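Local coordinates for protein galactose-binding lectin (Enterobacter cloacae subsp. cloacae, PDB 6YF6) that binds calcium and a fucose-type sugar through this C-terminal domain of a longer protein named as a galactose-binding lectin, at residues 12-17 / 28-33; 101-106 / 134-139; 70-75 / 97-102. One frame throughout, in Å; residues are numbered along the deposited sequence.

Overall arrangement
Contact 1 lies well out from the rest, about 21 Å from the centre of the chain. It is a surface contact between the 12-17 loop and the start of strand 29-40. Contacts 2 and 3 have centres about 4 Å apart and share Gln101 and Ala102. Contact 3 is buried, with aliphatic packing and an arginine on a backbone carbonyl. Contact 2 is a surface contact, and there a lysine covers a tryptophan. Strands 29-40, 135-143 and 65-74 are successive neighbours in one sheet, so all three contacts reach it. Glu12 OE2 probably bonds to Trp105 N, tying contact 1 to contact 2. Contacts 1 and 2 also meet the second subunit.

Contact 1 of 3, residues 12-17 / 28-33; sequences ERDNWN and LYLVDA
Asp14 and Leu30 form the nearest backbone pair between the 12-17 loop and the 28-33 segment, with their CA atoms 7.3 Å apart, so no backbone pairing joins them and side chains do most of the work. Leu30 carries most of it. Its CB points toward the loop, and CG stands anti to the carbonyl carbon (chi1 -58°), which places CD1 against Asp14 and both methyls against Trp16. CD1 of Leu30 lies 3.6 Å from CA of Asp14. The same methyl comes within 3.4 Å of NE1 of Trp16, oblique to the indole. The other methyl sits over one ring face, displaced toward the rim, where CD2 of Leu30 is 3.7 Å from CZ2 of Trp16. Leucine and indole slide past each other in opposite directions. At the far end of the ring, CH2 of Trp16 meets CB of Leu28 at 4.1 Å. That CB lies near the ring plane, so Leu28 takes the edge. CA of Tyr29 also lies by this edge.

Two bonds within the loop fold it around Trp16. Asn17 N donates to Asn15 OD1 at 2.8 Å, an Asx turn that spans Trp16. The amide N of Asn15 in turn bonds to O of Glu12.

Strand 29-40 is an outermost strand of its sheet within this chain. Residues 29-33 pair with an antiparallel strand of the second subunit, so the sheet runs on across the dimer interface. Asp14 OD1 and Asp32 OD1 both form salt bridges with Arg36 of the second subunit. The two carboxylates, 6.3 Å apart between OD1 of Asp14 and OD1 of Asp32, therefore probably gain from one shared positive charge.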
loop_
_atom_site.group_PDB
_atom_site.type_symbol
_atom_site.label_atom_id
_atom_site.label_comp_id
_atom_site.label_asym_id
_atom_site.label_seq_id
_atom_site.Cartn_x
_atom_site.Cartn_y
_atom_site.Cartn_z
ATOM N N GLU A 12 -5.471 -7.842 -5.506
ATOM C CA GLU A 12 -5.148 -9.182 -5.033
ATOM C C GLU A 12 -6.180 -10.177 -5.553
ATOM O O GLU A 12 -7.374 -9.874 -5.630
ATOM C CB GLU A 12 -5.109 -9.217 -3.503
ATOM C CG GLU A 12 -3.828 -8.668 -2.893
ATOM C CD GLU A 12 -3.827 -8.728 -1.375
ATOM O OE1 GLU A 12 -4.783 -9.287 -0.796
ATOM O OE2 GLU A 12 -2.868 -8.217 -0.762
ATOM N N ARG A 13 -5.717 -11.369 -5.917
ATOM C CA ARG A 13 -6.581 -12.421 -6.444
ATOM C C ARG A 13 -7.262 -12.005 -7.745
ATOM O O ARG A 13 -8.278 -12.591 -8.135
ATOM C CB ARG A 13 -7.640 -12.839 -5.413
ATOM C CG ARG A 13 -7.113 -13.044 -3.992
ATOM C CD ARG A 13 -6.226 -14.275 -3.871
ATOM N NE ARG A 13 -4.921 -14.083 -4.503
ATOM C CZ ARG A 13 -3.762 -13.966 -3.856
ATOM N NH1 ARG A 13 -3.705 -14.016 -2.529
ATOM N NH2 ARG A 13 -2.644 -13.798 -4.549
ATOM N N ASP A 14 -6.717 -10.996 -8.424
ATOM C CA ASP A 14 -7.283 -10.481 -9.670
ATOM C C ASP A 14 -8.694 -9.937 -9.468
ATOM O O ASP A 14 -9.512 -9.938 -10.391
ATOM C CB ASP A 14 -7.274 -11.553 -10.764
ATOM C CG ASP A 14 -5.871 -11.950 -11.176
ATOM O OD1 ASP A 14 -4.902 -11.403 -10.608
ATOM O OD2 ASP A 14 -5.739 -12.811 -12.071
ATOM N N ASN A 15 -9.000 -9.469 -8.260
ATOM C CA ASN A 15 -10.284 -8.831 -7.993
ATOM C C ASN A 15 -10.204 -7.373 -8.432
ATOM O O ASN A 15 -9.526 -6.561 -7.793
ATOM C CB ASN A 15 -10.644 -8.941 -6.515
ATOM C CG ASN A 15 -12.112 -8.678 -6.255
ATOM O OD1 ASN A 15 -12.767 -7.963 -7.010
ATOM N ND2 ASN A 15 -12.637 -9.256 -5.180
ATOM N N TRP A 16 -10.883 -7.041 -9.534
ATOM C CA TRP A 16 -10.955 -5.657 -9.983
ATOM C C TRP A 16 -11.891 -4.816 -9.124
ATOM O O TRP A 16 -11.937 -3.595 -9.307
ATOM C CB TRP A 16 -11.410 -5.598 -11.445
ATOM C CG TRP A 16 -10.393 -6.099 -12.433
ATOM C CD1 TRP A 16 -9.896 -7.368 -12.528
ATOM C CD2 TRP A 16 -9.755 -5.341 -13.470
ATOM N NE1 TRP A 16 -8.989 -7.445 -13.556
ATOM C CE2 TRP A 16 -8.885 -6.216 -14.151
ATOM C CE3 TRP A 16 -9.836 -4.009 -13.889
ATOM C CZ2 TRP A 16 -8.098 -5.803 -15.225
ATOM C CZ3 TRP A 16 -9.053 -3.601 -14.960
ATOM C CH2 TRP A 16 -8.196 -4.495 -15.613
ATOM N N ASN A 17 -12.631 -5.438 -8.203
ATOM C CA ASN A 17 -13.548 -4.739 -7.299
ATOM C C ASN A 17 -14.423 -3.748 -8.066
ATOM O O ASN A 17 -14.587 -2.588 -7.679
ATOM C CB ASN A 17 -12.780 -4.043 -6.172
ATOM C CG ASN A 17 -13.679 -3.630 -5.012
ATOM O OD1 ASN A 17 -14.712 -4.251 -4.758
ATOM N ND2 ASN A 17 -13.283 -2.578 -4.302
ATOM N N LEU A 28 -6.505 -3.461 -21.380
ATOM C CA LEU A 28 -6.039 -3.475 -20.002
ATOM C C LEU A 28 -5.866 -4.904 -19.496
ATOM O O LEU A 28 -6.597 -5.820 -19.887
ATOM C CB LEU A 28 -7.014 -2.726 -19.089
ATOM C CG LEU A 28 -7.400 -1.303 -19.502
ATOM C CD1 LEU A 28 -8.127 -0.602 -18.355
ATOM C CD2 LEU A 28 -6.186 -0.497 -19.940
ATOM N N TYR A 29 -4.885 -5.084 -18.615
ATOM C CA TYR A 29 -4.623 -6.374 -17.995
ATOM C C TYR A 29 -3.866 -6.145 -16.697
ATOM O O TYR A 29 -3.306 -5.069 -16.464
ATOM C CB TYR A 29 -3.824 -7.301 -18.919
ATOM C CG TYR A 29 -2.577 -6.664 -19.498
ATOM C CD1 TYR A 29 -1.349 -6.785 -18.862
ATOM C CD2 TYR A 29 -2.632 -5.934 -20.679
ATOM C CE1 TYR A 29 -0.208 -6.205 -19.392
ATOM C CE2 TYR A 29 -1.501 -5.348 -21.210
ATOM C CZ TYR A 29 -0.292 -5.485 -20.563
ATOM O OH TYR A 29 0.837 -4.902 -21.094
ATOM N N LEU A 30 -3.847 -7.180 -15.861
ATOM C CA LEU A 30 -3.129 -7.142 -14.596
ATOM C C LEU A 30 -1.738 -7.744 -14.742
ATOM O O LEU A 30 -1.534 -8.704 -15.497
ATOM C CB LEU A 30 -3.905 -7.899 -13.516
ATOM C CG LEU A 30 -5.326 -7.405 -13.237
ATOM C CD1 LEU A 30 -6.015 -8.310 -12.221
ATOM C CD2 LEU A 30 -5.318 -5.962 -12.752
ATOM N N VAL A 31 -0.782 -7.170 -14.014
ATOM C CA VAL A 31 0.581 -7.671 -13.945
ATOM C C VAL A 31 1.023 -7.666 -12.487
ATOM O O VAL A 31 0.401 -7.047 -11.623
ATOM C CB VAL A 31 1.568 -6.845 -14.799
ATOM C CG1 VAL A 31 1.161 -6.850 -16.272
ATOM C CG2 VAL A 31 1.670 -5.421 -14.261
ATOM N N ASP A 32 2.122 -8.376 -12.232
ATOM C CA ASP A 32 2.797 -8.347 -10.939
ATOM C C ASP A 32 3.836 -7.234 -10.975
ATOM O O ASP A 32 4.913 -7.397 -11.555
ATOM C CB ASP A 32 3.470 -9.681 -10.631
ATOM C CG ASP A 32 2.485 -10.791 -10.343
ATOM O OD1 ASP A 32 1.297 -10.499 -10.089
ATOM O OD2 ASP A 32 2.911 -11.967 -10.366
ATOM N N ALA A 33 3.517 -6.097 -10.372
ATOM C CA ALA A 33 4.560 -5.157 -10.002
ATOM C C ALA A 33 5.304 -5.721 -8.793
ATOM O O ALA A 33 5.005 -6.815 -8.303
ATOM C CB ALA A 33 3.965 -3.781 -9.723
#

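Contact 2 of 3, residues 101-106 / 134-139; sequences QANEWV and DFRIKE. With CA (calcium ion), chain D; SFU (methyl 1-seleno-alpha-L-fucopyranoside), chain C; PO4 (phosphate ion), chain F.
The calcium and sugar site lies at the start of the 134-139 segment, whose later residues Arg136 and Lys138 pack on Trp105. Asp134 is the first residue of 134-139 and belongs to the site. Its OD1 binds calcium at 2.5 Å, and its OD2 comes within 2.7 Å of O4 of the bound selenofucoside. Ile41, Thr42, Ser130 and Gly132 supply further calcium ligands, and the sugar itself adds O3 and O4.

Farther along the strand, Lys138 lies over one face of the Trp105 indole. Its CG sits between the backbone N and the carbonyl carbon (chi1 68°), and the chain beyond is extended, so it runs across the ring. CD of Lys138 stands 3.6 Å from the centroid of the Trp105 six-membered ring, a CH-pi contact. NZ of Lys138 is 3.9 Å from the centroid of the Trp105 five-membered ring, 19° off the normal, which makes a cation-pi pair. Arg136 joins at the benzo end, with its CB 3.7 Å from CH2 of Trp105.

A type II turn from Gln101 to Glu104 leads into Trp105. Here a water accepts from Arg136 NH1 at 3.0 Å and donates to Asn103 OD1, while NE of Arg136 forms a salt bridge with Glu39 OE1.

NZ of Lys138 also donates to O1 of a phosphate at 2.8 Å. This phosphate, probably from the crystallisation liquor, is shared with Lys138 of the second subunit. Ring and anion together would favour a charged lysine.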
loop_
_atom_site.group_PDB
_atom_site.type_symbol
_atom_site.label_atom_id
_atom_site.label_comp_id
_atom_site.label_asym_id
_atom_site.label_seq_id
_atom_site.Cartn_x
_atom_site.Cartn_y
_atom_site.Cartn_z
ATOM N N GLN A 101 -4.185 -16.101 5.503
ATOM C CA GLN A 101 -4.119 -16.388 4.063
ATOM C C GLN A 101 -2.792 -15.916 3.474
ATOM O O GLN A 101 -2.398 -14.761 3.662
ATOM C CB GLN A 101 -5.286 -15.719 3.338
ATOM C CG GLN A 101 -5.374 -16.068 1.862
ATOM C CD GLN A 101 -6.793 -16.020 1.329
ATOM O OE1 GLN A 101 -7.099 -15.255 0.415
ATOM N NE2 GLN A 101 -7.670 -16.844 1.897
ATOM N N ALA A 102 -2.105 -16.810 2.765
ATOM C CA ALA A 102 -0.822 -16.458 2.171
ATOM C C ALA A 102 -1.003 -15.335 1.157
ATOM O O ALA A 102 -1.923 -15.364 0.335
ATOM C CB ALA A 102 -0.194 -17.682 1.503
ATOM N N ASN A 103 -0.132 -14.330 1.239
ATOM C CA ASN A 103 -0.075 -13.220 0.289
ATOM C C ASN A 103 -1.336 -12.364 0.293
ATOM O O ASN A 103 -1.618 -11.668 -0.688
ATOM C CB ASN A 103 0.220 -13.741 -1.119
ATOM C CG ASN A 103 1.476 -14.585 -1.160
ATOM O OD1 ASN A 103 2.570 -14.097 -0.875
ATOM N ND2 ASN A 103 1.323 -15.862 -1.484
ATOM N N GLU A 104 -2.098 -12.387 1.382
ATOM C CA GLU A 104 -3.142 -11.399 1.629
ATOM C C GLU A 104 -2.531 -10.328 2.524
ATOM O O GLU A 104 -2.209 -10.590 3.689
ATOM C CB GLU A 104 -4.375 -12.022 2.276
ATOM C CG GLU A 104 -5.346 -10.988 2.830
ATOM C CD GLU A 104 -6.693 -11.574 3.205
ATOM O OE1 GLU A 104 -6.809 -12.815 3.283
ATOM O OE2 GLU A 104 -7.637 -10.785 3.422
ATOM N N TRP A 105 -2.349 -9.132 1.983
ATOM C CA TRP A 105 -1.710 -8.051 2.717
ATOM C C TRP A 105 -2.753 -7.339 3.568
ATOM O O TRP A 105 -3.782 -6.887 3.056
ATOM C CB TRP A 105 -1.009 -7.095 1.756
ATOM C CG TRP A 105 0.240 -7.717 1.175
ATOM C CD1 TRP A 105 0.344 -8.414 0.004
ATOM C CD2 TRP A 105 1.550 -7.714 1.754
ATOM N NE1 TRP A 105 1.638 -8.839 -0.184
ATOM C CE2 TRP A 105 2.398 -8.424 0.877
ATOM C CE3 TRP A 105 2.088 -7.184 2.931
ATOM C CZ2 TRP A 105 3.754 -8.609 1.137
ATOM C CZ3 TRP A 105 3.437 -7.371 3.189
ATOM C CH2 TRP A 105 4.254 -8.077 2.293
ATOM N N VAL A 106 -2.492 -7.266 4.871
ATOM C CA VAL A 106 -3.384 -6.635 5.829
ATOM C C VAL A 106 -2.583 -5.596 6.600
ATOM O O VAL A 106 -1.356 -5.538 6.522
ATOM C CB VAL A 106 -4.024 -7.653 6.796
ATOM C CG1 VAL A 106 -4.768 -8.731 6.024
ATOM C CG2 VAL A 106 -2.965 -8.268 7.700
ATOM N N ASP A 134 5.883 -18.120 8.585
ATOM C CA ASP A 134 6.576 -17.390 7.528
ATOM C C ASP A 134 5.726 -16.213 7.064
ATOM O O ASP A 134 4.538 -16.379 6.770
ATOM C CB ASP A 134 6.879 -18.315 6.346
ATOM C CG ASP A 134 7.571 -19.593 6.774
ATOM O OD1 ASP A 134 8.678 -19.504 7.344
ATOM O OD2 ASP A 134 7.008 -20.685 6.544
ATOM N N PHE A 135 6.334 -15.031 6.981
ATOM C CA PHE A 135 5.577 -13.829 6.652
ATOM C C PHE A 135 6.529 -12.742 6.170
ATOM O O PHE A 135 7.752 -12.876 6.249
ATOM C CB PHE A 135 4.751 -13.346 7.856
ATOM C CG PHE A 135 5.557 -13.138 9.113
ATOM C CD1 PHE A 135 5.936 -14.216 9.901
ATOM C CD2 PHE A 135 5.915 -11.863 9.518
ATOM C CE1 PHE A 135 6.670 -14.025 11.062
ATOM C CE2 PHE A 135 6.647 -11.665 10.674
ATOM C CZ PHE A 135 7.026 -12.749 11.448
ATOM N N ARG A 136 5.941 -11.663 5.651
ATOM C CA ARG A 136 6.688 -10.528 5.126
ATOM C C ARG A 136 6.090 -9.230 5.650
ATOM O O ARG A 136 4.877 -9.121 5.844
ATOM C CB ARG A 136 6.678 -10.509 3.580
ATOM C CG ARG A 136 7.434 -11.660 2.908
ATOM C CD ARG A 136 7.110 -11.741 1.413
ATOM N NE ARG A 136 8.007 -12.638 0.690
ATOM C CZ ARG A 136 7.804 -13.076 -0.552
ATOM N NH1 ARG A 136 6.725 -12.712 -1.230
ATOM N NH2 ARG A 136 8.684 -13.889 -1.117
ATOM N N ILE A 137 6.955 -8.240 5.871
ATOM C CA ILE A 137 6.548 -6.883 6.220
ATOM C C ILE A 137 7.102 -5.942 5.162
ATOM O O ILE A 137 8.325 -5.822 5.012
ATOM C CB ILE A 137 7.036 -6.473 7.618
ATOM C CG1 ILE A 137 6.278 -7.262 8.687
ATOM C CG2 ILE A 137 6.856 -4.966 7.811
ATOM C CD1 ILE A 137 6.893 -7.187 10.077
ATOM N N LYS A 138 6.210 -5.260 4.441
ATOM C CA LYS A 138 6.627 -4.382 3.357
ATOM C C LYS A 138 6.585 -2.903 3.720
ATOM O O LYS A 138 7.148 -2.091 2.978
ATOM C CB LYS A 138 5.762 -4.621 2.109
ATOM C CG LYS A 138 4.306 -4.188 2.233
ATOM C CD LYS A 138 3.536 -4.523 0.958
ATOM C CE LYS A 138 2.056 -4.173 1.070
ATOM N NZ LYS A 138 1.327 -4.449 -0.208
ATOM N N GLU A 139 5.958 -2.528 4.830
ATOM C CA GLU A 139 5.878 -1.117 5.174
ATOM C C GLU A 139 5.599 -0.950 6.658
ATOM O O GLU A 139 4.796 -1.686 7.238
ATOM C CB GLU A 139 4.791 -0.416 4.348
ATOM C CG GLU A 139 4.563 1.036 4.724
ATOM C CD GLU A 139 3.492 1.688 3.875
ATOM O OE1 GLU A 139 2.510 2.206 4.451
ATOM O OE2 GLU A 139 3.630 1.671 2.632
HETATM CA CA CA D . 9.760 -21.013 8.968
HETATM C C1 SFU C . 9.807 -25.776 7.501
HETATM C C2 SFU C . 10.666 -24.592 7.946
HETATM C C3 SFU C . 10.696 -23.452 6.906
HETATM C C4 SFU C . 9.259 -23.094 6.548
HETATM C C5 SFU C . 8.575 -24.351 6.014
HETATM C C6 SFU C . 7.128 -24.029 5.667
HETATM O O2 SFU C . 11.986 -25.048 8.187
HETATM O O3 SFU C . 11.275 -22.299 7.494
HETATM O O4 SFU C . 8.526 -22.667 7.685
HETATM O O5 SFU C . 8.551 -25.406 7.000
HETATM C CM SFU C . 9.475 -28.125 5.635
HETATM SE SE SFU C . 10.806 -26.823 6.099
HETATM P P PO4 F . 2.263 -1.565 -2.074
HETATM O O1 PO4 F . 2.078 -2.998 -2.510
HETATM O O2 PO4 F . 3.606 -1.062 -2.545
HETATM O O3 PO4 F . 2.210 -1.472 -0.568
HETATM O O4 PO4 F . 1.154 -0.726 -2.658
HETATM O O HOH W 1 3.946 -12.006 -0.479
#

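Contact 3 of 3, residues 70-75 / 97-102; sequences VKIARI and LELKQA
Arg74 has CG anti to the backbone N (chi1 -171°) and stays extended from CG to NE, which runs its methylenes past Leu99 and brings the guanidinium to the carbonyl of Lys100. There NH1 of Arg74 donates to O of Lys100 at 3.1 Å. The bond is nearly straight, 167° at the hydrogen. It uses a lone pair in the carbonyl plane, and the oxygen lies close to the guanidinium plane, so the group is met at its edge. NH2 of Arg74 has a second, weak bond to O of Tyr79, a residue of the sugar pocket.

Leu99 covers the near end of the arginine, with its CB 3.8 Å from CB of Arg74. Its methyl end turns to Ile72, crossing that side chain at about a right angle. CD1 of Leu99 touches CG1 of Ile72 at 3.6 Å. O of Leu99 is buried here without a polar partner; CD of Arg74 is 3.5 Å from this oxygen.

Backbone atoms close the other end. CA of Ala102 approaches O of Arg74 at 3.3 Å in a CA-H...O contact, and the same Arg74 oxygen probably accepts from N of Asn103. A water accepts from N of Arg74 at 2.9 Å and donates to O of Gln101 at 2.8 Å.

Strand 65-74 runs between strands 135-143 and 106-113 in one antiparallel sheet, whereas strand 91-98 is outermost in the other within this chain. The contact thus packs the loop that leaves strand 91-98 against strand 65-74, and Ile72 also packs on Ile137, Val106 and Val84.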
loop_
_atom_site.group_PDB
_atom_site.type_symbol
_atom_site.label_atom_id
_atom_site.label_comp_id
_atom_site.label_asym_id
_atom_site.label_seq_id
_atom_site.Cartn_x
_atom_site.Cartn_y
_atom_site.Cartn_z
ATOM N N VAL A 70 1.486 -1.177 9.987
ATOM C CA VAL A 70 2.451 -2.125 9.443
ATOM C C VAL A 70 1.719 -2.958 8.402
ATOM O O VAL A 70 0.702 -3.587 8.715
ATOM C CB VAL A 70 3.054 -3.034 10.528
ATOM C CG1 VAL A 70 3.950 -4.108 9.897
ATOM C CG2 VAL A 70 3.829 -2.213 11.540
ATOM N N LYS A 71 2.212 -2.944 7.169
ATOM C CA LYS A 71 1.631 -3.750 6.103
ATOM C C LYS A 71 2.334 -5.100 6.098
ATOM O O LYS A 71 3.554 -5.169 5.913
ATOM C CB LYS A 71 1.762 -3.049 4.755
ATOM C CG LYS A 71 0.931 -1.773 4.664
ATOM C CD LYS A 71 0.846 -1.256 3.236
ATOM C CE LYS A 71 0.117 0.081 3.170
ATOM N NZ LYS A 71 0.377 0.802 1.890
ATOM N N ILE A 72 1.567 -6.168 6.300
ATOM C CA ILE A 72 2.123 -7.472 6.627
ATOM C C ILE A 72 1.283 -8.556 5.973
ATOM O O ILE A 72 0.075 -8.397 5.778
ATOM C CB ILE A 72 2.182 -7.660 8.159
ATOM C CG1 ILE A 72 2.877 -8.967 8.522
ATOM C CG2 ILE A 72 0.778 -7.621 8.768
ATOM C CD1 ILE A 72 3.318 -9.005 9.965
ATOM N N ALA A 73 1.935 -9.669 5.632
ATOM C CA ALA A 73 1.252 -10.781 4.989
ATOM C C ALA A 73 1.921 -12.095 5.358
ATOM O O ALA A 73 3.150 -12.175 5.447
ATOM C CB ALA A 73 1.242 -10.636 3.461
ATOM N N ARG A 74 1.106 -13.121 5.561
ATOM C CA ARG A 74 1.636 -14.470 5.631
ATOM C C ARG A 74 2.093 -14.907 4.244
ATOM O O ARG A 74 1.556 -14.469 3.223
ATOM C CB ARG A 74 0.588 -15.442 6.162
ATOM C CG ARG A 74 1.158 -16.820 6.468
ATOM C CD ARG A 74 0.066 -17.816 6.773
ATOM N NE ARG A 74 0.601 -19.015 7.407
ATOM C CZ ARG A 74 -0.141 -20.035 7.824
ATOM N NH1 ARG A 74 -1.459 -20.008 7.673
ATOM N NH2 ARG A 74 0.440 -21.086 8.387
ATOM N N ILE A 75 3.107 -15.769 4.211
ATOM C CA ILE A 75 3.527 -16.411 2.975
ATOM C C ILE A 75 3.531 -17.918 3.186
ATOM O O ILE A 75 3.556 -18.413 4.315
ATOM C CB ILE A 75 4.910 -15.925 2.494
ATOM C CG1 ILE A 75 5.976 -16.163 3.565
ATOM C CG2 ILE A 75 4.835 -14.452 2.119
ATOM C CD1 ILE A 75 7.396 -16.174 3.021
ATOM N N LEU A 97 -2.181 -10.231 16.115
ATOM C CA LEU A 97 -2.921 -10.483 14.886
ATOM C C LEU A 97 -2.403 -11.767 14.250
ATOM O O LEU A 97 -1.214 -11.866 13.927
ATOM C CB LEU A 97 -2.777 -9.306 13.923
ATOM C CG LEU A 97 -3.530 -9.388 12.591
ATOM C CD1 LEU A 97 -5.039 -9.367 12.812
ATOM C CD2 LEU A 97 -3.107 -8.244 11.673
ATOM N N GLU A 98 -3.290 -12.743 14.071
ATOM C CA GLU A 98 -2.923 -13.993 13.418
ATOM C C GLU A 98 -2.985 -13.822 11.906
ATOM O O GLU A 98 -4.013 -13.413 11.359
ATOM C CB GLU A 98 -3.855 -15.120 13.861
ATOM C CG GLU A 98 -3.417 -16.497 13.397
ATOM C CD GLU A 98 -4.341 -17.592 13.882
ATOM O OE1 GLU A 98 -5.108 -17.345 14.838
ATOM O OE2 GLU A 98 -4.304 -18.699 13.307
ATOM N N LEU A 99 -1.880 -14.132 11.235
ATOM C CA LEU A 99 -1.803 -14.055 9.780
ATOM C C LEU A 99 -2.189 -15.405 9.196
ATOM O O LEU A 99 -1.589 -16.430 9.546
ATOM C CB LEU A 99 -0.398 -13.662 9.340
ATOM C CG LEU A 99 0.172 -12.400 9.989
ATOM C CD1 LEU A 99 1.596 -12.161 9.515
ATOM C CD2 LEU A 99 -0.708 -11.194 9.695
ATOM N N LYS A 100 -3.174 -15.432 8.304
ATOM C CA LYS A 100 -3.733 -16.704 7.859
ATOM C C LYS A 100 -3.592 -16.930 6.350
ATOM O O LYS A 100 -2.895 -17.854 5.969
ATOM C CB LYS A 100 -5.173 -16.820 8.355
ATOM C CG LYS A 100 -5.354 -16.390 9.806
ATOM C CD LYS A 100 -6.808 -16.097 10.134
ATOM C CE LYS A 100 -7.387 -17.131 11.088
ATOM N NZ LYS A 100 -8.496 -16.563 11.902
ATOM N N GLN A 101 -4.185 -16.101 5.503
ATOM C CA GLN A 101 -4.119 -16.388 4.063
ATOM C C GLN A 101 -2.792 -15.916 3.474
ATOM O O GLN A 101 -2.398 -14.761 3.662
ATOM C CB GLN A 101 -5.286 -15.719 3.338
ATOM C CG GLN A 101 -5.374 -16.068 1.862
ATOM C CD GLN A 101 -6.793 -16.020 1.329
ATOM O OE1 GLN A 101 -7.099 -15.255 0.415
ATOM N NE2 GLN A 101 -7.670 -16.844 1.897
ATOM N N ALA A 102 -2.105 -16.810 2.765
ATOM C CA ALA A 102 -0.822 -16.458 2.171
ATOM C C ALA A 102 -1.003 -15.335 1.157
ATOM O O ALA A 102 -1.923 -15.364 0.335
ATOM C CB ALA A 102 -0.194 -17.682 1.503
HETATM O O HOH W 2 -1.754 -12.555 5.215
#